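Putative DNA ligase-like protein Rv0938/MT0965 (Mycobacterium tuberculosis, PDB 2IRU) probably repairs DNA double-strand breaks by non-homologous end joining with Ku, this chain being its manganese-dependent primase-type polymerase domain. Local coordinates at residues E154-V159 with K178-Y183. Residues are numbered along the deposited sequence; the frame is centred on the assembly and turned at random.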
ATOM      1  N   GLU A 154      14.172 -15.552   0.712  1.00 16.82           N
ATOM      2  CA  GLU A 154      15.125 -15.826  -0.350  1.00 16.93           C
ATOM      3  C   GLU A 154      14.582 -15.294  -1.664  1.00 14.94           C
ATOM      4  O   GLU A 154      15.331 -14.689  -2.434  1.00 15.69           O
ATOM      5  CB  GLU A 154      15.435 -17.316  -0.478  1.00 16.58           C
ATOM      6  CG  GLU A 154      16.309 -17.612  -1.702  1.00 17.98           C
ATOM      7  CD  GLU A 154      16.660 -19.095  -1.880  1.00 18.76           C
ATOM      8  OE1 GLU A 154      16.177 -19.947  -1.104  1.00 20.00           O
ATOM      9  OE2 GLU A 154      17.434 -19.383  -2.820  1.00 19.98           O
ATOM     10  N   VAL A 155      13.286 -15.519  -1.919  1.00 14.47           N
ATOM     11  CA  VAL A 155      12.675 -15.012  -3.149  1.00 13.22           C
ATOM     12  C   VAL A 155      12.717 -13.469  -3.148  1.00 13.18           C
ATOM     13  O   VAL A 155      13.087 -12.867  -4.153  1.00 13.61           O
ATOM     14  CB  VAL A 155      11.249 -15.581  -3.406  1.00 13.06           C
ATOM     15  CG1 VAL A 155      10.581 -14.904  -4.627  1.00 13.57           C
ATOM     16  CG2 VAL A 155      11.323 -17.124  -3.606  1.00 11.85           C
ATOM     17  N   ALA A 156      12.382 -12.831  -2.025  1.00 13.07           N
ATOM     18  CA  ALA A 156      12.495 -11.356  -1.966  1.00 13.12           C
ATOM     19  C   ALA A 156      13.904 -10.836  -2.268  1.00 13.15           C
ATOM     20  O   ALA A 156      14.063  -9.864  -3.044  1.00 12.58           O
ATOM     21  CB  ALA A 156      11.980 -10.810  -0.625  1.00 14.18           C
ATOM     22  N   ARG A 157      14.903 -11.482  -1.661  1.00 13.23           N
ATOM     23  CA  ARG A 157      16.304 -11.093  -1.849  1.00 13.89           C
ATOM     24  C   ARG A 157      16.705 -11.290  -3.309  1.00 13.56           C
ATOM     25  O   ARG A 157      17.496 -10.520  -3.858  1.00 14.30           O
ATOM     26  CB  ARG A 157      17.231 -11.834  -0.874  1.00 13.28           C
ATOM     27  CG  ARG A 157      17.100 -11.381   0.592  1.00 14.19           C
ATOM     28  CD  ARG A 157      18.172 -12.012   1.487  1.00 15.71           C
ATOM     29  NE  ARG A 157      18.193 -13.465   1.356  1.00 18.08           N
ATOM     30  CZ  ARG A 157      17.533 -14.310   2.144  1.00 19.03           C
ATOM     31  NH1 ARG A 157      16.788 -13.858   3.147  1.00 20.65           N
ATOM     32  NH2 ARG A 157      17.646 -15.625   1.928  1.00 21.22           N
ATOM     33  N   ALA A 158      16.142 -12.320  -3.942  1.00 13.80           N
ATOM     34  CA  ALA A 158      16.382 -12.566  -5.365  1.00 14.35           C
ATOM     35  C   ALA A 158      15.787 -11.493  -6.275  1.00 14.09           C
ATOM     36  O   ALA A 158      16.419 -11.082  -7.268  1.00 15.13           O
ATOM     37  CB  ALA A 158      15.902 -13.960  -5.746  1.00 14.31           C
ATOM     38  N   VAL A 159      14.575 -11.033  -5.950  1.00 13.29           N
ATOM     39  CA  VAL A 159      13.992  -9.911  -6.661  1.00 14.03           C
ATOM     40  C   VAL A 159      14.888  -8.682  -6.482  1.00 13.17           C
ATOM     41  O   VAL A 159      15.245  -8.014  -7.460  1.00 13.46           O
ATOM     42  CB  VAL A 159      12.553  -9.591  -6.158  1.00 12.77           C
ATOM     43  CG1 VAL A 159      12.011  -8.370  -6.897  1.00 14.41           C
ATOM     44  CG2 VAL A 159      11.652 -10.812  -6.334  1.00 14.65           C
ATOM     45  N   LYS A 178      -0.778 -11.553   4.397  1.00 20.09           N
ATOM     46  CA  LYS A 178       0.025 -12.737   4.105  1.00 21.63           C
ATOM     47  C   LYS A 178       1.157 -12.326   3.141  1.00 21.34           C
ATOM     48  O   LYS A 178       2.287 -12.843   3.192  1.00 22.73           O
ATOM     49  CB  LYS A 178      -0.873 -13.784   3.435  1.00 22.28           C
ATOM     50  CG  LYS A 178      -0.165 -15.075   2.996  1.00 22.74           C
ATOM     51  CD  LYS A 178      -1.166 -16.219   2.748  1.00 24.01           C
ATOM     52  CE  LYS A 178      -1.914 -16.053   1.421  1.00 27.25           C
ATOM     53  NZ  LYS A 178      -3.026 -17.042   1.325  1.00 26.90           N
ATOM     54  N   GLY A 179       0.844 -11.374   2.273  1.00 20.43           N
ATOM     55  CA  GLY A 179       1.804 -10.909   1.270  1.00 19.79           C
ATOM     56  C   GLY A 179       3.047 -10.283   1.879  1.00 18.88           C
ATOM     57  O   GLY A 179       3.102  -9.950   3.075  1.00 19.15           O
ATOM     58  N   LEU A 180       4.088 -10.246   1.072  1.00 16.69           N
ATOM     59  CA  LEU A 180       5.211  -9.364   1.278  1.00 15.86           C
ATOM     60  C   LEU A 180       5.230  -8.482   0.023  1.00 14.69           C
ATOM     61  O   LEU A 180       5.253  -9.031  -1.080  1.00 15.62           O
ATOM     62  CB  LEU A 180       6.494 -10.207   1.355  1.00 15.96           C
ATOM     63  CG  LEU A 180       7.825  -9.473   1.413  1.00 16.68           C
ATOM     64  CD1 LEU A 180       7.870  -8.570   2.638  1.00 19.97           C
ATOM     65  CD2 LEU A 180       8.990 -10.464   1.428  1.00 16.74           C
ATOM     66  N   HIS A 181       5.163  -7.151   0.168  1.00 12.55           N
ATOM     67  CA  HIS A 181       5.293  -6.254  -0.976  1.00 12.49           C
ATOM     68  C   HIS A 181       6.710  -5.709  -1.042  1.00 11.48           C
ATOM     69  O   HIS A 181       7.326  -5.483   0.003  1.00 11.67           O
ATOM     70  CB  HIS A 181       4.325  -5.064  -0.911  1.00 12.85           C
ATOM     71  CG  HIS A 181       2.895  -5.448  -1.100  1.00 15.00           C
ATOM     72  ND1 HIS A 181       2.344  -5.640  -2.353  1.00 19.85           N
ATOM     73  CD2 HIS A 181       1.888  -5.613  -0.216  1.00 16.01           C
ATOM     74  CE1 HIS A 181       1.063  -5.953  -2.218  1.00 17.21           C
ATOM     75  NE2 HIS A 181       0.772  -5.969  -0.927  1.00 21.86           N
ATOM     76  N   LEU A 182       7.220  -5.520  -2.264  1.00 10.83           N
ATOM     77  CA  LEU A 182       8.544  -4.938  -2.482  1.00  9.92           C
ATOM     78  C   LEU A 182       8.321  -3.711  -3.365  1.00 10.67           C
ATOM     79  O   LEU A 182       7.640  -3.826  -4.380  1.00 11.87           O
ATOM     80  CB  LEU A 182       9.508  -5.886  -3.235  1.00 10.82           C
ATOM     81  CG  LEU A 182       9.796  -7.241  -2.572  1.00 11.08           C
ATOM     82  CD1 LEU A 182      10.854  -8.014  -3.381  1.00 11.57           C
ATOM     83  CD2 LEU A 182      10.307  -7.031  -1.150  1.00 13.56           C
ATOM     84  N   TYR A 183       8.843  -2.559  -2.952  1.00 10.24           N
ATOM     85  CA  TYR A 183       8.757  -1.331  -3.734  1.00 10.63           C
ATOM     86  C   TYR A 183      10.153  -0.910  -4.213  1.00 11.52           C
ATOM     87  O   TYR A 183      11.135  -1.053  -3.492  1.00 10.95           O
ATOM     88  CB  TYR A 183       8.209  -0.196  -2.883  1.00 10.78           C
ATOM     89  CG  TYR A 183       6.753  -0.344  -2.506  1.00 11.59           C
ATOM     90  CD1 TYR A 183       5.746   0.159  -3.349  1.00 10.15           C
ATOM     91  CD2 TYR A 183       6.364  -0.986  -1.315  1.00 10.43           C
ATOM     92  CE1 TYR A 183       4.394   0.039  -3.023  1.00 11.78           C
ATOM     93  CE2 TYR A 183       4.979  -1.119  -0.968  1.00 10.80           C
ATOM     94  CZ  TYR A 183       4.006  -0.585  -1.833  1.00 10.77           C
ATOM     95  OH  TYR A 183       2.661  -0.706  -1.538  1.00 11.06           O
TER
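L180 and L182 of strand 180-186 meet A156 and V159 on the inner face of helix 149-164, an alpha/beta packing contact in the primase-polymerase (archaeo-eukaryotic primase) domain of LigD. The helix lies against the mixed central sheet and runs nearly parallel to the strand, at 13° with the short axes 10.1 Å apart. K178 and G179, probably part of the nucleotide-binding loop, lead into the strand; in this loop G179 O accepts a hydrogen bond from S175 OG. With CG anti to the backbone N (chi1 173°), L180 sends CD2 to A156 CB at 3.6 Å, while L263 of helix 260-263 also touches its side chain. H181, which probably contributes to the substrate site, turns to the other face of the sheet, towards D140 and Q233. L182 returns to the helix side. Here CG is anti to the carbonyl carbon (chi1 -59°), and CD1 enters between A156 and V159, 3.7 Å from the backbone A156 O, 3.6 Å from V159 CB and 3.7 Å from V159 CG1. The alternation thus puts leucines under the helix and H181 on the side of the presumed active site. Y183 packs its side chain on R136 and V138 of strand 129-143, and its backbone hydrogen-bonds with that of F171.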